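Side-chain contacts in putative zinc protease (PDB 3IH6), which is probably a zinc-dependent metalloendopeptidase of the M16 family, represented here by one piece of the longer protein that includes the non-catalytic M16 domain: residues Q90-P93 and G94-Q97; D53-S57 and R58-A62; K114-S117 and Q118-E122. All blocks are in the same frame, centred on the assembly; numbering follows the deposited sequence.

Contact 1: residues Q90-P93 and G94-Q97; sequences QLQP and GMDQ
The backbone N of M95 reaches back to O of Q92 at 3.4 Å, a nearly straight (163°) but weak bond that closes a type II beta turn. P93 and G94 occupy the two corners, the classic Pro-Gly pair for this turn; the positive phi of G94 (104°) is of the kind the third position of a type II turn calls for. M95, present as selenomethionine, folds its side chain back against Q92. With CG beside its own backbone N and anti to the carbonyl carbon (chi1 -59°), and the chain extended beyond, the selenoether end crosses Q92 obliquely. SE lies 3.7 Å from CB of Q92, and the terminal CE touches both that CB and, at 3.4 Å, the amide oxygen OE1. The buried L91 reaches across to the second arm: its CG approaches CB of M95 at 4.2 Å, while CD2 rests 3.5 Å from CA of Q97 and also meets CG of that residue. Apolar contact thus supplements the single weak bond in holding the turn. D96 serves as N-cap, its OD1 accepting from the backbone N of K99. The bend carries the chain from strand 84-90 into helix 97-109 at the protein surface; L91 remains backbone-bonded to P25, just before strand 26-32, and Q97 packs its side chain on V27 of that strand and on I192, just past strand 187-191.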
ATOM      1  N   GLN E  90       2.590  -1.119 -27.717  1.00 21.02           N
ATOM      2  CA  GLN E  90       1.171  -0.890 -27.718  1.00 22.44           C
ATOM      3  C   GLN E  90       0.863  -0.097 -28.989  1.00 23.34           C
ATOM      4  O   GLN E  90       1.480   0.939 -29.230  1.00 23.67           O
ATOM      5  CB  GLN E  90       0.846  -0.055 -26.478  1.00 22.60           C
ATOM      6  CG  GLN E  90      -0.549  -0.231 -25.945  1.00 26.62           C
ATOM      7  CD  GLN E  90      -0.843   0.675 -24.750  1.00 29.11           C
ATOM      8  OE1 GLN E  90      -0.144   1.656 -24.499  1.00 29.71           O
ATOM      9  NE2 GLN E  90      -1.884   0.343 -24.019  1.00 31.20           N
ATOM     10  N   LEU E  91      -0.079  -0.574 -29.793  1.00 24.28           N
ATOM     11  CA  LEU E  91      -0.463   0.099 -31.019  1.00 25.58           C
ATOM     12  C   LEU E  91      -1.851   0.758 -30.997  1.00 26.75           C
ATOM     13  O   LEU E  91      -2.728   0.434 -30.198  1.00 27.20           O
ATOM     14  CB  LEU E  91      -0.346  -0.853 -32.217  1.00 25.41           C
ATOM     15  CG  LEU E  91       1.035  -1.064 -32.849  1.00 24.70           C
ATOM     16  CD1 LEU E  91       2.102  -1.449 -31.839  1.00 26.22           C
ATOM     17  CD2 LEU E  91       0.982  -2.105 -33.944  1.00 23.32           C
ATOM     18  N   GLN E  92      -2.001   1.722 -31.890  1.00 27.97           N
ATOM     19  CA  GLN E  92      -3.235   2.410 -32.167  1.00 29.25           C
ATOM     20  C   GLN E  92      -3.834   1.624 -33.304  1.00 29.90           C
ATOM     21  O   GLN E  92      -3.093   0.946 -34.026  1.00 29.60           O
ATOM     22  CB  GLN E  92      -2.866   3.797 -32.686  1.00 29.52           C
ATOM     23  CG  GLN E  92      -3.946   4.840 -32.724  1.00 30.01           C
ATOM     24  CD  GLN E  92      -3.417   6.161 -32.220  1.00 31.13           C
ATOM     25  OE1 GLN E  92      -2.359   6.197 -31.577  1.00 29.34           O
ATOM     26  NE2 GLN E  92      -4.142   7.255 -32.491  1.00 30.75           N
ATOM     27  N   PRO E  93      -5.173   1.700 -33.474  1.00 30.44           N
ATOM     28  CA  PRO E  93      -5.770   1.109 -34.661  1.00 30.74           C
ATOM     29  C   PRO E  93      -5.215   1.801 -35.888  1.00 30.89           C
ATOM     30  O   PRO E  93      -5.083   3.029 -35.895  1.00 31.29           O
ATOM     31  CB  PRO E  93      -7.261   1.442 -34.514  1.00 30.77           C
ATOM     32  CG  PRO E  93      -7.456   1.692 -33.067  1.00 30.67           C
ATOM     33  CD  PRO E  93      -6.191   2.305 -32.592  1.00 30.33           C
ATOM     34  N   GLY E  94      -4.871   1.018 -36.903  1.00 31.01           N
ATOM     35  CA  GLY E  94      -4.319   1.562 -38.143  1.00 30.66           C
ATOM     36  C   GLY E  94      -2.819   1.405 -38.326  1.00 30.50           C
ATOM     37  O   GLY E  94      -2.354   1.352 -39.454  1.00 31.48           O
HETATM   38  N   MSE E  95      -2.055   1.346 -37.232  1.00 29.50           N
HETATM   39  CA  MSE E  95      -0.607   1.207 -37.326  1.00 28.47           C
HETATM   40  C   MSE E  95      -0.206  -0.211 -37.733  1.00 27.28           C
HETATM   41  O   MSE E  95      -0.849  -1.186 -37.348  1.00 27.22           O
HETATM   42  CB  MSE E  95       0.072   1.577 -36.002  1.00 28.94           C
HETATM   43  CG  MSE E  95      -0.194   3.010 -35.514  1.00 29.41           C
HETATM   44 SE   MSE E  95       0.613   3.299 -33.762  0.75 30.76          SE
HETATM   45  CE  MSE E  95       0.285   5.226 -33.560  1.00 29.42           C
ATOM     46  N   ASP E  96       0.866  -0.308 -38.510  1.00 25.84           N
ATOM     47  CA  ASP E  96       1.359  -1.572 -39.041  1.00 24.96           C
ATOM     48  C   ASP E  96       2.001  -2.356 -37.918  1.00 24.31           C
ATOM     49  O   ASP E  96       3.011  -1.936 -37.352  1.00 23.85           O
ATOM     50  CB  ASP E  96       2.382  -1.323 -40.156  1.00 25.43           C
ATOM     51  CG  ASP E  96       2.821  -2.599 -40.856  1.00 25.78           C
ATOM     52  OD1 ASP E  96       3.383  -3.495 -40.206  1.00 28.31           O
ATOM     53  OD2 ASP E  96       2.622  -2.695 -42.081  1.00 29.03           O
ATOM     54  N   GLN E  97       1.406  -3.501 -37.610  1.00 23.67           N
ATOM     55  CA  GLN E  97       1.880  -4.339 -36.525  1.00 23.71           C
ATOM     56  C   GLN E  97       3.185  -5.017 -36.869  1.00 23.24           C
ATOM     57  O   GLN E  97       4.019  -5.177 -35.997  1.00 22.27           O
ATOM     58  CB  GLN E  97       0.850  -5.381 -36.137  1.00 23.77           C
ATOM     59  CG  GLN E  97      -0.561  -4.828 -36.015  1.00 25.27           C
ATOM     60  CD  GLN E  97      -1.580  -5.928 -35.906  1.00 26.99           C
ATOM     61  OE1 GLN E  97      -1.272  -7.105 -36.143  1.00 26.16           O
ATOM     62  NE2 GLN E  97      -2.805  -5.562 -35.542  1.00 28.71           N
TER

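Contact 2: residues D53-S57 and R58-A62; sequences DTPSS and RLYHA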
ATOM      1  N   ASP E  53      11.878   1.516 -20.186  1.00 18.19           N
ATOM      2  CA  ASP E  53      11.348   2.442 -19.164  1.00 18.04           C
ATOM      3  C   ASP E  53      11.642   3.932 -19.413  1.00 17.73           C
ATOM      4  O   ASP E  53      12.826   4.322 -19.615  1.00 18.66           O
ATOM      5  CB  ASP E  53      11.925   1.994 -17.819  1.00 19.28           C
ATOM      6  CG  ASP E  53      11.353   2.746 -16.656  1.00 19.67           C
ATOM      7  OD1 ASP E  53      10.136   2.944 -16.636  1.00 22.94           O
ATOM      8  OD2 ASP E  53      12.129   3.119 -15.747  1.00 23.22           O
ATOM      9  N   THR E  54      10.583   4.753 -19.376  1.00 16.30           N
ATOM     10  CA  THR E  54      10.597   6.222 -19.690  1.00 16.12           C
ATOM     11  C   THR E  54      10.809   6.542 -21.186  1.00 15.45           C
ATOM     12  O   THR E  54      11.388   5.736 -21.935  1.00 14.22           O
ATOM     13  CB  THR E  54      11.669   7.058 -18.902  1.00 15.74           C
ATOM     14  OG1 THR E  54      12.907   6.987 -19.615  1.00 14.19           O
ATOM     15  CG2 THR E  54      11.850   6.545 -17.449  1.00 16.94           C
ATOM     16  N   PRO E  55      10.400   7.753 -21.598  1.00 15.40           N
ATOM     17  CA  PRO E  55      10.545   8.293 -22.960  1.00 15.80           C
ATOM     18  C   PRO E  55      11.969   8.262 -23.514  1.00 16.10           C
ATOM     19  O   PRO E  55      12.125   8.233 -24.726  1.00 17.10           O
ATOM     20  CB  PRO E  55      10.102   9.727 -22.797  1.00 16.29           C
ATOM     21  CG  PRO E  55       9.114   9.672 -21.668  1.00 15.78           C
ATOM     22  CD  PRO E  55       9.706   8.714 -20.710  1.00 15.43           C
ATOM     23  N   SER E  56      12.973   8.237 -22.634  1.00 15.75           N
ATOM     24  CA  SER E  56      14.399   8.072 -22.988  1.00 16.11           C
ATOM     25  C   SER E  56      14.843   6.642 -23.326  1.00 15.15           C
ATOM     26  O   SER E  56      15.962   6.457 -23.822  1.00 14.70           O
ATOM     27  CB  SER E  56      15.283   8.528 -21.837  1.00 15.57           C
ATOM     28  OG  SER E  56      15.180   9.914 -21.669  1.00 19.93           O
ATOM     29  N   SER E  57      13.988   5.657 -23.053  1.00 14.60           N
ATOM     30  CA  SER E  57      14.333   4.249 -23.247  1.00 14.92           C
ATOM     31  C   SER E  57      14.529   3.950 -24.759  1.00 14.58           C
ATOM     32  O   SER E  57      13.976   4.652 -25.580  1.00 14.98           O
ATOM     33  CB  SER E  57      13.224   3.375 -22.705  1.00 14.86           C
ATOM     34  OG  SER E  57      12.083   3.486 -23.549  1.00 17.59           O
ATOM     35  N   ARG E  58      15.258   2.895 -25.107  1.00 13.94           N
ATOM     36  CA  ARG E  58      15.603   2.622 -26.504  1.00 15.12           C
ATOM     37  C   ARG E  58      14.327   2.322 -27.297  1.00 16.18           C
ATOM     38  O   ARG E  58      14.088   2.912 -28.362  1.00 16.76           O
ATOM     39  CB  ARG E  58      16.629   1.474 -26.631  1.00 15.38           C
ATOM     40  CG  ARG E  58      18.021   1.704 -25.976  1.00 17.07           C
ATOM     41  CD  ARG E  58      18.757   2.946 -26.599  1.00 19.77           C
ATOM     42  NE  ARG E  58      20.149   3.140 -26.158  1.00 18.53           N
ATOM     43  CZ  ARG E  58      21.203   2.541 -26.717  1.00 18.16           C
ATOM     44  NH1 ARG E  58      21.046   1.678 -27.719  1.00 18.64           N
ATOM     45  NH2 ARG E  58      22.420   2.760 -26.252  1.00 16.47           N
ATOM     46  N   LEU E  59      13.494   1.425 -26.771  1.00 16.06           N
ATOM     47  CA  LEU E  59      12.214   1.122 -27.393  1.00 16.20           C
ATOM     48  C   LEU E  59      11.326   2.367 -27.596  1.00 16.22           C
ATOM     49  O   LEU E  59      10.794   2.590 -28.699  1.00 15.88           O
ATOM     50  CB  LEU E  59      11.466   0.006 -26.648  1.00 15.59           C
ATOM     51  CG  LEU E  59      12.148  -1.375 -26.699  1.00 17.28           C
ATOM     52  CD1 LEU E  59      11.471  -2.413 -25.734  1.00 19.37           C
ATOM     53  CD2 LEU E  59      12.142  -1.900 -28.098  1.00 18.77           C
ATOM     54  N   TYR E  60      11.142   3.142 -26.538  1.00 15.14           N
ATOM     55  CA  TYR E  60      10.253   4.271 -26.637  1.00 16.02           C
ATOM     56  C   TYR E  60      10.710   5.171 -27.767  1.00 16.35           C
ATOM     57  O   TYR E  60       9.915   5.516 -28.633  1.00 16.34           O
ATOM     58  CB  TYR E  60      10.138   5.032 -25.313  1.00 15.86           C
ATOM     59  CG  TYR E  60       9.064   6.130 -25.301  1.00 16.54           C
ATOM     60  CD1 TYR E  60       7.820   5.892 -24.704  1.00 17.61           C
ATOM     61  CD2 TYR E  60       9.308   7.418 -25.850  1.00 12.78           C
ATOM     62  CE1 TYR E  60       6.808   6.870 -24.671  1.00 14.52           C
ATOM     63  CE2 TYR E  60       8.289   8.437 -25.811  1.00 16.20           C
ATOM     64  CZ  TYR E  60       7.057   8.131 -25.192  1.00 14.83           C
ATOM     65  OH  TYR E  60       6.069   9.063 -25.120  1.00 22.02           O
ATOM     66  N   HIS E  61      11.995   5.499 -27.788  1.00 16.69           N
ATOM     67  CA  HIS E  61      12.511   6.399 -28.802  1.00 17.86           C
ATOM     68  C   HIS E  61      12.386   5.860 -30.245  1.00 17.68           C
ATOM     69  O   HIS E  61      12.171   6.631 -31.172  1.00 17.01           O
ATOM     70  CB  HIS E  61      13.970   6.742 -28.511  1.00 18.72           C
ATOM     71  CG  HIS E  61      14.452   7.913 -29.287  1.00 20.11           C
ATOM     72  ND1 HIS E  61      14.116   9.205 -28.950  1.00 21.27           N
ATOM     73  CD2 HIS E  61      15.204   7.996 -30.409  1.00 21.58           C
ATOM     74  CE1 HIS E  61      14.651  10.034 -29.825  1.00 20.07           C
ATOM     75  NE2 HIS E  61      15.306   9.325 -30.726  1.00 19.89           N
ATOM     76  N   ALA E  62      12.523   4.544 -30.419  1.00 16.87           N
ATOM     77  CA  ALA E  62      12.447   3.942 -31.755  1.00 17.42           C
ATOM     78  C   ALA E  62      11.012   3.851 -32.253  1.00 17.36           C
ATOM     79  O   ALA E  62      10.759   4.035 -33.439  1.00 17.04           O
ATOM     80  CB  ALA E  62      13.100   2.560 -31.750  1.00 17.29           C
TER
HETATM   81  O   HOH W   1      12.070  10.055 -26.670  1.00 26.45           O
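The Y60 ring takes P55 on one face: CA of P55 sits 3.6 Å from the ring centroid, 24° off the normal, in a CH-pi contact displaced toward the rim, and CB of P55 meets CE2. The H61 ring is met at its edge, in plane, by a water near ND1 that also donates to O of P55 (2.7 Å). Y60 has CG anti to its backbone N (chi1 -172°), which brings the ring back against the preceding turn, at P55. S57 is the N-cap: its OG, held between backbone N and carbonyl carbon, accepts from N of Y60 at 3.2 Å and donates to O of T54 at 2.9 Å. That T54 oxygen also receives N of S57, closing a type I turn, so two donors fix it. T54 OG1 in turn donates to O of D53 and accepts from N of S56, an ST turn. The first helical bond, N of H61 to O of S57, is 3.1 Å and nearly straight. The turn links helix 39-52 to helix 58-63; Y60 and P55 pack on T5 of strand 2-6, L59 on helix 97-109, and P55 also on S126 of the third subunit.

Contact 3: residues K114-S117 and Q118-E122; sequences KPFS and QEELE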
ATOM      1  N   LYS E 114      24.893  -0.255 -31.047  1.00 17.08           N
ATOM      2  CA  LYS E 114      24.305   0.885 -30.373  1.00 17.76           C
ATOM      3  C   LYS E 114      24.413   0.764 -28.821  1.00 17.06           C
ATOM      4  O   LYS E 114      23.393   0.772 -28.142  1.00 17.09           O
ATOM      5  CB  LYS E 114      22.831   0.997 -30.804  1.00 18.31           C
ATOM      6  CG  LYS E 114      22.352   2.424 -31.042  1.00 19.83           C
ATOM      7  CD  LYS E 114      20.937   2.426 -31.637  1.00 25.26           C
ATOM      8  CE  LYS E 114      20.419   3.845 -31.901  1.00 28.07           C
ATOM      9  NZ  LYS E 114      20.421   4.649 -30.654  1.00 26.81           N
ATOM     10  N   PRO E 115      25.644   0.655 -28.276  1.00 16.62           N
ATOM     11  CA  PRO E 115      25.936   0.239 -26.892  1.00 16.65           C
ATOM     12  C   PRO E 115      25.385   1.183 -25.815  1.00 16.30           C
ATOM     13  O   PRO E 115      25.377   2.389 -25.984  1.00 16.84           O
ATOM     14  CB  PRO E 115      27.458   0.268 -26.825  1.00 15.84           C
ATOM     15  CG  PRO E 115      27.857   1.297 -27.809  1.00 17.43           C
ATOM     16  CD  PRO E 115      26.851   1.184 -28.943  1.00 17.32           C
ATOM     17  N   PHE E 116      24.912   0.612 -24.722  1.00 16.09           N
ATOM     18  CA  PHE E 116      24.513   1.382 -23.565  1.00 15.93           C
ATOM     19  C   PHE E 116      25.556   2.461 -23.183  1.00 16.14           C
ATOM     20  O   PHE E 116      26.785   2.221 -23.224  1.00 15.65           O
ATOM     21  CB  PHE E 116      24.290   0.424 -22.383  1.00 15.88           C
ATOM     22  CG  PHE E 116      23.185  -0.590 -22.612  1.00 16.13           C
ATOM     23  CD1 PHE E 116      23.335  -1.910 -22.198  1.00 16.23           C
ATOM     24  CD2 PHE E 116      21.987  -0.226 -23.234  1.00 15.20           C
ATOM     25  CE1 PHE E 116      22.302  -2.852 -22.399  1.00 14.58           C
ATOM     26  CE2 PHE E 116      20.944  -1.189 -23.463  1.00 14.50           C
ATOM     27  CZ  PHE E 116      21.109  -2.479 -23.055  1.00 14.69           C
ATOM     28  N   SER E 117      25.049   3.635 -22.803  1.00 15.77           N
ATOM     29  CA  SER E 117      25.856   4.702 -22.249  1.00 16.00           C
ATOM     30  C   SER E 117      25.993   4.496 -20.744  1.00 16.22           C
ATOM     31  O   SER E 117      25.154   3.800 -20.130  1.00 15.58           O
ATOM     32  CB  SER E 117      25.156   6.029 -22.473  1.00 16.40           C
ATOM     33  OG  SER E 117      23.998   6.096 -21.636  1.00 15.03           O
ATOM     34  N   GLN E 118      27.014   5.130 -20.154  1.00 16.40           N
ATOM     35  CA  GLN E 118      27.245   5.091 -18.691  1.00 17.21           C
ATOM     36  C   GLN E 118      26.028   5.624 -17.962  1.00 17.83           C
ATOM     37  O   GLN E 118      25.566   5.010 -16.979  1.00 17.71           O
ATOM     38  CB  GLN E 118      28.496   5.903 -18.280  1.00 17.21           C
ATOM     39  CG  GLN E 118      28.990   5.690 -16.837  1.00 15.42           C
ATOM     40  CD  GLN E 118      29.021   4.230 -16.405  1.00 16.05           C
ATOM     41  OE1 GLN E 118      29.432   3.342 -17.156  1.00 14.90           O
ATOM     42  NE2 GLN E 118      28.535   3.966 -15.194  1.00 18.52           N
ATOM     43  N   GLU E 119      25.522   6.754 -18.465  1.00 17.71           N
ATOM     44  CA  GLU E 119      24.313   7.430 -17.945  1.00 18.37           C
ATOM     45  C   GLU E 119      23.070   6.528 -17.980  1.00 17.58           C
ATOM     46  O   GLU E 119      22.217   6.567 -17.078  1.00 17.42           O
ATOM     47  CB  GLU E 119      24.066   8.714 -18.773  1.00 19.04           C
ATOM     48  CG  GLU E 119      22.891   9.594 -18.308  1.00 22.32           C
ATOM     49  CD  GLU E 119      22.719  10.850 -19.165  1.00 26.54           C
ATOM     50  OE1 GLU E 119      23.678  11.209 -19.877  1.00 27.73           O
ATOM     51  OE2 GLU E 119      21.635  11.486 -19.136  1.00 27.39           O
ATOM     52  N   GLU E 120      22.958   5.710 -19.020  1.00 16.74           N
ATOM     53  CA  GLU E 120      21.811   4.787 -19.112  1.00 16.34           C
ATOM     54  C   GLU E 120      21.859   3.722 -18.036  1.00 16.03           C
ATOM     55  O   GLU E 120      20.799   3.336 -17.473  1.00 13.93           O
ATOM     56  CB  GLU E 120      21.739   4.119 -20.476  1.00 15.45           C
ATOM     57  CG  GLU E 120      21.069   5.043 -21.474  1.00 15.72           C
ATOM     58  CD  GLU E 120      21.203   4.561 -22.897  1.00 16.33           C
ATOM     59  OE1 GLU E 120      22.188   3.852 -23.200  1.00 16.74           O
ATOM     60  OE2 GLU E 120      20.294   4.870 -23.699  1.00 15.45           O
ATOM     61  N   LEU E 121      23.089   3.271 -17.759  1.00 15.08           N
ATOM     62  CA  LEU E 121      23.322   2.273 -16.740  1.00 15.72           C
ATOM     63  C   LEU E 121      23.033   2.870 -15.376  1.00 15.61           C
ATOM     64  O   LEU E 121      22.440   2.201 -14.511  1.00 16.86           O
ATOM     65  CB  LEU E 121      24.748   1.708 -16.773  1.00 15.45           C
ATOM     66  CG  LEU E 121      25.152   0.787 -15.605  1.00 15.51           C
ATOM     67  CD1 LEU E 121      24.241  -0.419 -15.454  1.00 15.91           C
ATOM     68  CD2 LEU E 121      26.546   0.321 -15.819  1.00 18.56           C
ATOM     69  N   GLU E 122      23.439   4.113 -15.169  1.00 15.42           N
ATOM     70  CA  GLU E 122      23.173   4.736 -13.888  1.00 14.71           C
ATOM     71  C   GLU E 122      21.663   4.940 -13.714  1.00 14.86           C
ATOM     72  O   GLU E 122      21.162   4.820 -12.600  1.00 13.10           O
ATOM     73  CB  GLU E 122      23.902   6.068 -13.745  1.00 15.91           C
ATOM     74  CG  GLU E 122      25.421   6.015 -13.638  1.00 17.65           C
ATOM     75  CD  GLU E 122      25.911   5.027 -12.582  1.00 21.29           C
ATOM     76  OE1 GLU E 122      25.145   4.641 -11.671  1.00 23.25           O
ATOM     77  OE2 GLU E 122      27.091   4.626 -12.664  1.00 23.47           O
TER
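S117 is extended and the chain turns helical at Q118, so the S117 backbone runs into the first turn of the helix, where its O accepts from N of L121 at 3.2 Å. S117 and E120 form a capping box. OG of S117 accepts from N of E120 at 2.8 Å, placed there by a first torsion that sets OG between the backbone N and the carbonyl carbon (chi1 70°). In the reciprocal bond, N of S117 donates to OE1 of E120 at 2.9 Å and almost straight; the donor comes to the anti side of that oxygen, tilted from the carboxylate plane. OG of S117 adds a weak bond to the same OE1. CG of E120 beside its own backbone N (chi1 -82°) and the extended chain beyond carry the carboxylate back to S117, with CG 3.1 Å from OG of S117. OE1 also comes up at the edge of the F116 ring, 4.1 Å from CD2, the ring and carboxylate planes being 77° apart. The other oxygen, OE2, forms a salt bridge with NE of R58, and this charge together with the helix start would probably favour an ionised carboxylate. NE2 of Q118 makes a weak bond to OE2 of E122, one turn further along the helix, which has a salt bridge to R125. E119 points its carboxylate outward, where OE2 bonds OG of S56 of the third subunit. The box opens helix 118-136 after the loop from helix 97-109. F116 packs between helices 39-52 and 170-180, on A47 and I50 of the first and L170 and A177 of the second, while L121 meets L46.

How the contacts relate
From the N terminus, contact 2 (53-62) comes first and closes the short turn between helices 39-52 and 58-63. Contact 1 (90-97) follows, bending strand 84-90 into helix 97-109, and contact 3 (114-122) then joins that helix to helix 118-136. They lie in series: none nests in or crosses another. Contact 1 stands apart, its centre about 17 Å from that of contact 2 and 29 Å from that of contact 3. Contacts 2 and 3 touch through R58, whose guanidinium bonds O of K114 and, with its salt bridge, ties helix 58-63 to the loop before helix 118-136 and to its first turn. Both also face the third subunit.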